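Beta/alpha-amylase (Paenibacillus polymyxa, PDB 3VOC) hydrolyses starch, its family 14 beta-amylase domain, the part described here, releasing successive maltose units from the non-reducing ends of the chains. Local coordinates at residues I280-M292 with G330-V342. Sequence-based numbering, arbitrary orientation. Where two conformers were deposited one is given.
Sequences ISGLHWQMNNPAM and GTAPNYSLPSTLV
Y335 turns one ring face to the backbone of N289 where two loops meet beyond the C-terminal ends of the barrel strands, the side on which TIM-barrel enzymes such as this family 14 hydrolase carry their active site. Segment 280-292 follows strand 275-279; segment 330-342 leads into helix 338-352. The CA of N289 stands over the centre of the Y335 ring, 3.6 Å from its centroid and 13° off the normal, a CH-pi contact that needs a broad aromatic face; A332 CA lies against the opposite face, nearer the rim. P290 crosses the ring at about a right angle and brings CD to CZ. An alanine in place of Y335 would probably leave N289 CA without the ring face it rests on and P290 CD without its neighbour, opening a gap between the loops.

The backbone around Y335 is held too: Y335 O accepts from M287 N at 2.9 Å, and N334 O from Q286 N at 2.8 Å in a nearly straight bond. The Q286 amide reaches back, NE2 donating to P178 O and, more loosely, to P333 O. M287 has a flexible chain that sets SD by L337 O (3.3 Å) and CE against L341 CB.

H284, a substrate-binding residue by similarity, has CG between its backbone N and carbonyl carbon (chi1 59°), which turns one imidazole face to the indole edge, W285 CE3 over its centre, and presents ND1 to S336 OG at 2.7 Å. Serine suits the place because its hydroxyl can give or accept this bond, which probably fixes the imidazole's rotation. P338 CB packs on H284 CB. At G330 phi is positive and a CB would clash with L337 CD2, so glycine fits. The N288 amide, 78° from the Y335 ring plane, suits two tasks: OD1 lies at the ring's edge, while ND2 meets G330 O at 2.9 Å, in the carbonyl plane and on a lone pair.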
loop_
_atom_site.group_PDB
_atom_site.type_symbol
_atom_site.label_atom_id
_atom_site.label_comp_id
_atom_site.label_asym_id
_atom_site.label_seq_id
_atom_site.Cartn_x
_atom_site.Cartn_y
_atom_site.Cartn_z
ATOM N N ILE A 280 -1.066 4.168 -2.026
ATOM C CA ILE A 280 -0.200 4.060 -3.190
ATOM C C ILE A 280 1.242 4.170 -2.695
ATOM O O ILE A 280 1.552 5.015 -1.847
ATOM C CB ILE A 280 -0.555 5.142 -4.246
ATOM C CG1 ILE A 280 -1.937 4.845 -4.862
ATOM C CG2 ILE A 280 0.530 5.235 -5.370
ATOM C CD1 ILE A 280 -2.385 5.894 -5.918
ATOM N N SER A 281 2.101 3.290 -3.208
ATOM C CA SER A 281 3.508 3.248 -2.861
ATOM C C SER A 281 4.232 4.490 -3.368
ATOM O O SER A 281 3.902 5.007 -4.441
ATOM C CB SER A 281 4.142 2.018 -3.523
ATOM O OG SER A 281 5.473 1.807 -3.068
ATOM N N GLY A 282 5.251 4.923 -2.628
ATOM C CA GLY A 282 6.114 6.014 -3.074
ATOM C C GLY A 282 7.378 5.453 -3.712
ATOM O O GLY A 282 8.379 5.224 -3.020
ATOM N N LEU A 283 7.335 5.239 -5.024
ATOM C CA LEU A 283 8.435 4.590 -5.732
ATOM C C LEU A 283 9.298 5.684 -6.366
ATOM O O LEU A 283 9.316 5.875 -7.587
ATOM C CB LEU A 283 7.881 3.570 -6.736
ATOM C CG LEU A 283 7.039 2.443 -6.091
ATOM C CD1 LEU A 283 6.350 1.613 -7.166
ATOM C CD2 LEU A 283 7.949 1.529 -5.229
ATOM N N HIS A 284 9.982 6.415 -5.482
ATOM C CA HIS A 284 10.581 7.711 -5.768
ATOM C C HIS A 284 11.947 7.640 -6.462
ATOM O O HIS A 284 12.475 8.669 -6.879
ATOM C CB HIS A 284 10.708 8.540 -4.472
ATOM C CG HIS A 284 11.531 7.878 -3.404
ATOM N ND1 HIS A 284 12.912 7.902 -3.399
ATOM C CD2 HIS A 284 11.166 7.171 -2.307
ATOM C CE1 HIS A 284 13.361 7.229 -2.354
ATOM N NE2 HIS A 284 12.322 6.771 -1.676
ATOM N N TRP A 285 12.511 6.445 -6.579
ATOM C CA TRP A 285 13.852 6.309 -7.162
ATOM C C TRP A 285 13.799 5.850 -8.618
ATOM O O TRP A 285 12.803 5.262 -9.049
ATOM C CB TRP A 285 14.732 5.409 -6.292
ATOM C CG TRP A 285 14.258 3.998 -6.075
ATOM C CD1 TRP A 285 14.732 2.876 -6.694
ATOM C CD2 TRP A 285 13.278 3.544 -5.120
ATOM N NE1 TRP A 285 14.085 1.761 -6.206
ATOM C CE2 TRP A 285 13.197 2.142 -5.238
ATOM C CE3 TRP A 285 12.457 4.192 -4.185
ATOM C CZ2 TRP A 285 12.318 1.367 -4.463
ATOM C CZ3 TRP A 285 11.574 3.416 -3.406
ATOM C CH2 TRP A 285 11.516 2.022 -3.561
ATOM N N GLN A 286 14.853 6.153 -9.381
ATOM C CA GLN A 286 14.855 5.978 -10.852
ATOM C C GLN A 286 13.777 6.789 -11.583
ATOM O O GLN A 286 13.411 6.478 -12.723
ATOM C CB GLN A 286 14.786 4.493 -11.248
ATOM C CG GLN A 286 15.842 3.622 -10.562
ATOM C CD GLN A 286 17.270 4.122 -10.784
ATOM O OE1 GLN A 286 17.525 4.967 -11.643
ATOM N NE2 GLN A 286 18.202 3.616 -9.989
ATOM N N MET A 287 13.275 7.843 -10.941
ATOM C CA MET A 287 12.283 8.681 -11.586
ATOM C C MET A 287 12.861 9.364 -12.827
ATOM O O MET A 287 12.237 9.338 -13.887
ATOM C CB MET A 287 11.707 9.729 -10.609
ATOM C CG MET A 287 10.702 9.139 -9.600
ATOM S SD MET A 287 10.251 10.372 -8.356
ATOM C CE MET A 287 9.290 11.526 -9.352
ATOM N N ASN A 288 14.045 9.963 -12.701
ATOM C CA ASN A 288 14.631 10.712 -13.816
ATOM C C ASN A 288 15.895 10.070 -14.405
ATOM O O ASN A 288 16.710 10.756 -15.004
ATOM C CB ASN A 288 14.910 12.178 -13.417
ATOM C CG ASN A 288 15.881 12.284 -12.274
ATOM O OD1 ASN A 288 15.776 11.539 -11.301
ATOM N ND2 ASN A 288 16.836 13.216 -12.371
ATOM N N ASN A 289 16.039 8.759 -14.245
ATOM C CA ASN A 289 17.114 8.017 -14.887
ATOM C C ASN A 289 16.943 8.125 -16.407
ATOM O O ASN A 289 15.896 7.777 -16.939
ATOM C CB ASN A 289 17.081 6.546 -14.435
ATOM C CG ASN A 289 18.301 5.747 -14.904
ATOM O OD1 ASN A 289 18.942 5.054 -14.118
ATOM N ND2 ASN A 289 18.592 5.813 -16.180
ATOM N N PRO A 290 17.970 8.631 -17.114
ATOM C CA PRO A 290 17.810 8.813 -18.569
ATOM C C PRO A 290 17.519 7.504 -19.322
ATOM O O PRO A 290 16.757 7.512 -20.298
ATOM C CB PRO A 290 19.151 9.416 -19.006
ATOM C CG PRO A 290 20.128 9.045 -17.924
ATOM C CD PRO A 290 19.318 8.997 -16.645
ATOM N N ALA A 291 18.093 6.397 -18.855
ATOM C CA ALA A 291 17.994 5.093 -19.534
ATOM C C ALA A 291 16.747 4.292 -19.131
ATOM O O ALA A 291 16.285 3.434 -19.896
ATOM C CB ALA A 291 19.264 4.253 -19.266
ATOM N N MET A 292 16.205 4.545 -17.946
ATOM C CA MET A 292 14.995 3.853 -17.493
ATOM C C MET A 292 14.056 4.789 -16.719
ATOM O O MET A 292 13.745 4.523 -15.543
ATOM C CB MET A 292 15.360 2.608 -16.668
ATOM C CG MET A 292 16.293 2.888 -15.468
ATOM S SD MET A 292 16.446 1.544 -14.266
ATOM C CE MET A 292 17.057 0.249 -15.365
ATOM N N GLY A 330 17.418 13.823 -7.256
ATOM C CA GLY A 330 17.496 13.707 -8.717
ATOM C C GLY A 330 18.879 13.360 -9.260
ATOM O O GLY A 330 19.034 13.127 -10.448
ATOM N N THR A 331 19.871 13.305 -8.378
ATOM C CA THR A 331 21.246 12.973 -8.754
ATOM C C THR A 331 21.399 11.470 -9.010
ATOM O O THR A 331 20.736 10.635 -8.362
ATOM C CB THR A 331 22.231 13.361 -7.627
ATOM O OG1 THR A 331 21.880 12.638 -6.439
ATOM C CG2 THR A 331 22.172 14.872 -7.332
ATOM N N ALA A 332 22.278 11.127 -9.951
ATOM C CA ALA A 332 22.708 9.745 -10.152
ATOM C C ALA A 332 23.456 9.295 -8.897
ATOM O O ALA A 332 24.094 10.112 -8.251
ATOM C CB ALA A 332 23.630 9.652 -11.368
ATOM N N PRO A 333 23.387 7.997 -8.553
ATOM C CA PRO A 333 22.676 6.951 -9.280
ATOM C C PRO A 333 21.237 6.673 -8.799
ATOM O O PRO A 333 20.591 5.793 -9.352
ATOM C CB PRO A 333 23.549 5.722 -9.026
ATOM C CG PRO A 333 24.042 5.920 -7.612
ATOM C CD PRO A 333 24.145 7.446 -7.409
ATOM N N ASN A 334 20.750 7.388 -7.785
ATOM C CA ASN A 334 19.430 7.073 -7.199
ATOM C C ASN A 334 18.257 7.619 -7.997
ATOM O O ASN A 334 17.142 7.042 -7.979
ATOM C CB ASN A 334 19.356 7.564 -5.749
ATOM C CG ASN A 334 20.381 6.885 -4.860
ATOM O OD1 ASN A 334 20.873 5.797 -5.181
ATOM N ND2 ASN A 334 20.707 7.510 -3.741
ATOM N N TYR A 335 18.523 8.730 -8.690
ATOM C CA TYR A 335 17.544 9.440 -9.493
ATOM C C TYR A 335 16.229 9.581 -8.733
ATOM O O TYR A 335 15.164 9.202 -9.222
ATOM C CB TYR A 335 17.359 8.743 -10.843
ATOM C CG TYR A 335 18.572 8.849 -11.740
ATOM C CD1 TYR A 335 18.879 10.051 -12.393
ATOM C CD2 TYR A 335 19.425 7.760 -11.919
ATOM C CE1 TYR A 335 20.002 10.160 -13.217
ATOM C CE2 TYR A 335 20.550 7.853 -12.750
ATOM C CZ TYR A 335 20.823 9.050 -13.398
ATOM O OH TYR A 335 21.931 9.155 -14.207
ATOM N N SER A 336 16.332 10.143 -7.530
ATOM C CA SER A 336 15.235 10.129 -6.563
ATOM C C SER A 336 14.611 11.515 -6.418
ATOM O O SER A 336 15.282 12.461 -6.021
ATOM C CB SER A 336 15.752 9.640 -5.204
ATOM O OG SER A 336 14.750 9.751 -4.214
ATOM N N LEU A 337 13.318 11.620 -6.714
ATOM C CA LEU A 337 12.615 12.895 -6.637
ATOM C C LEU A 337 11.299 12.761 -5.850
ATOM O O LEU A 337 10.229 13.025 -6.390
ATOM C CB LEU A 337 12.359 13.443 -8.051
ATOM C CG LEU A 337 13.598 13.832 -8.864
ATOM C CD1 LEU A 337 13.244 13.987 -10.351
ATOM C CD2 LEU A 337 14.245 15.117 -8.300
ATOM N N PRO A 338 11.385 12.347 -4.568
ATOM C CA PRO A 338 10.173 12.070 -3.789
ATOM C C PRO A 338 9.304 13.283 -3.556
ATOM O O PRO A 338 8.096 13.143 -3.463
ATOM C CB PRO A 338 10.712 11.536 -2.444
ATOM C CG PRO A 338 12.125 12.048 -2.369
ATOM C CD PRO A 338 12.613 12.069 -3.796
ATOM N N SER A 339 9.900 14.473 -3.451
ATOM C CA SER A 339 9.103 15.668 -3.185
ATOM C C SER A 339 8.252 16.038 -4.406
ATOM O O SER A 339 7.072 16.372 -4.277
ATOM C CB SER A 339 10.011 16.833 -2.758
ATOM O OG SER A 339 9.233 17.970 -2.466
ATOM N N THR A 340 8.856 15.972 -5.595
ATOM C CA THR A 340 8.124 16.093 -6.865
ATOM C C THR A 340 7.043 15.017 -7.005
ATOM O O THR A 340 5.949 15.288 -7.477
ATOM C CB THR A 340 9.112 16.021 -8.058
ATOM O OG1 THR A 340 9.895 17.228 -8.100
ATOM C CG2 THR A 340 8.391 15.818 -9.409
ATOM N N LEU A 341 7.355 13.787 -6.610
ATOM C CA LEU A 341 6.377 12.686 -6.680
ATOM C C LEU A 341 5.154 12.976 -5.803
ATOM O O LEU A 341 4.003 12.839 -6.259
ATOM C CB LEU A 341 7.032 11.351 -6.298
ATOM C CG LEU A 341 6.167 10.089 -6.252
ATOM C CD1 LEU A 341 5.537 9.807 -7.616
ATOM C CD2 LEU A 341 7.035 8.910 -5.781
ATOM N N VAL A 342 5.409 13.407 -4.569
ATOM C CA VAL A 342 4.325 13.823 -3.675
ATOM C C VAL A 342 3.478 14.921 -4.324
ATOM O O VAL A 342 2.252 14.847 -4.302
ATOM C CB VAL A 342 4.850 14.320 -2.299
ATOM C CG1 VAL A 342 3.695 14.937 -1.483
ATOM C CG2 VAL A 342 5.530 13.161 -1.513
HETATM O O HOH W 1 21.142 4.147 -11.311
#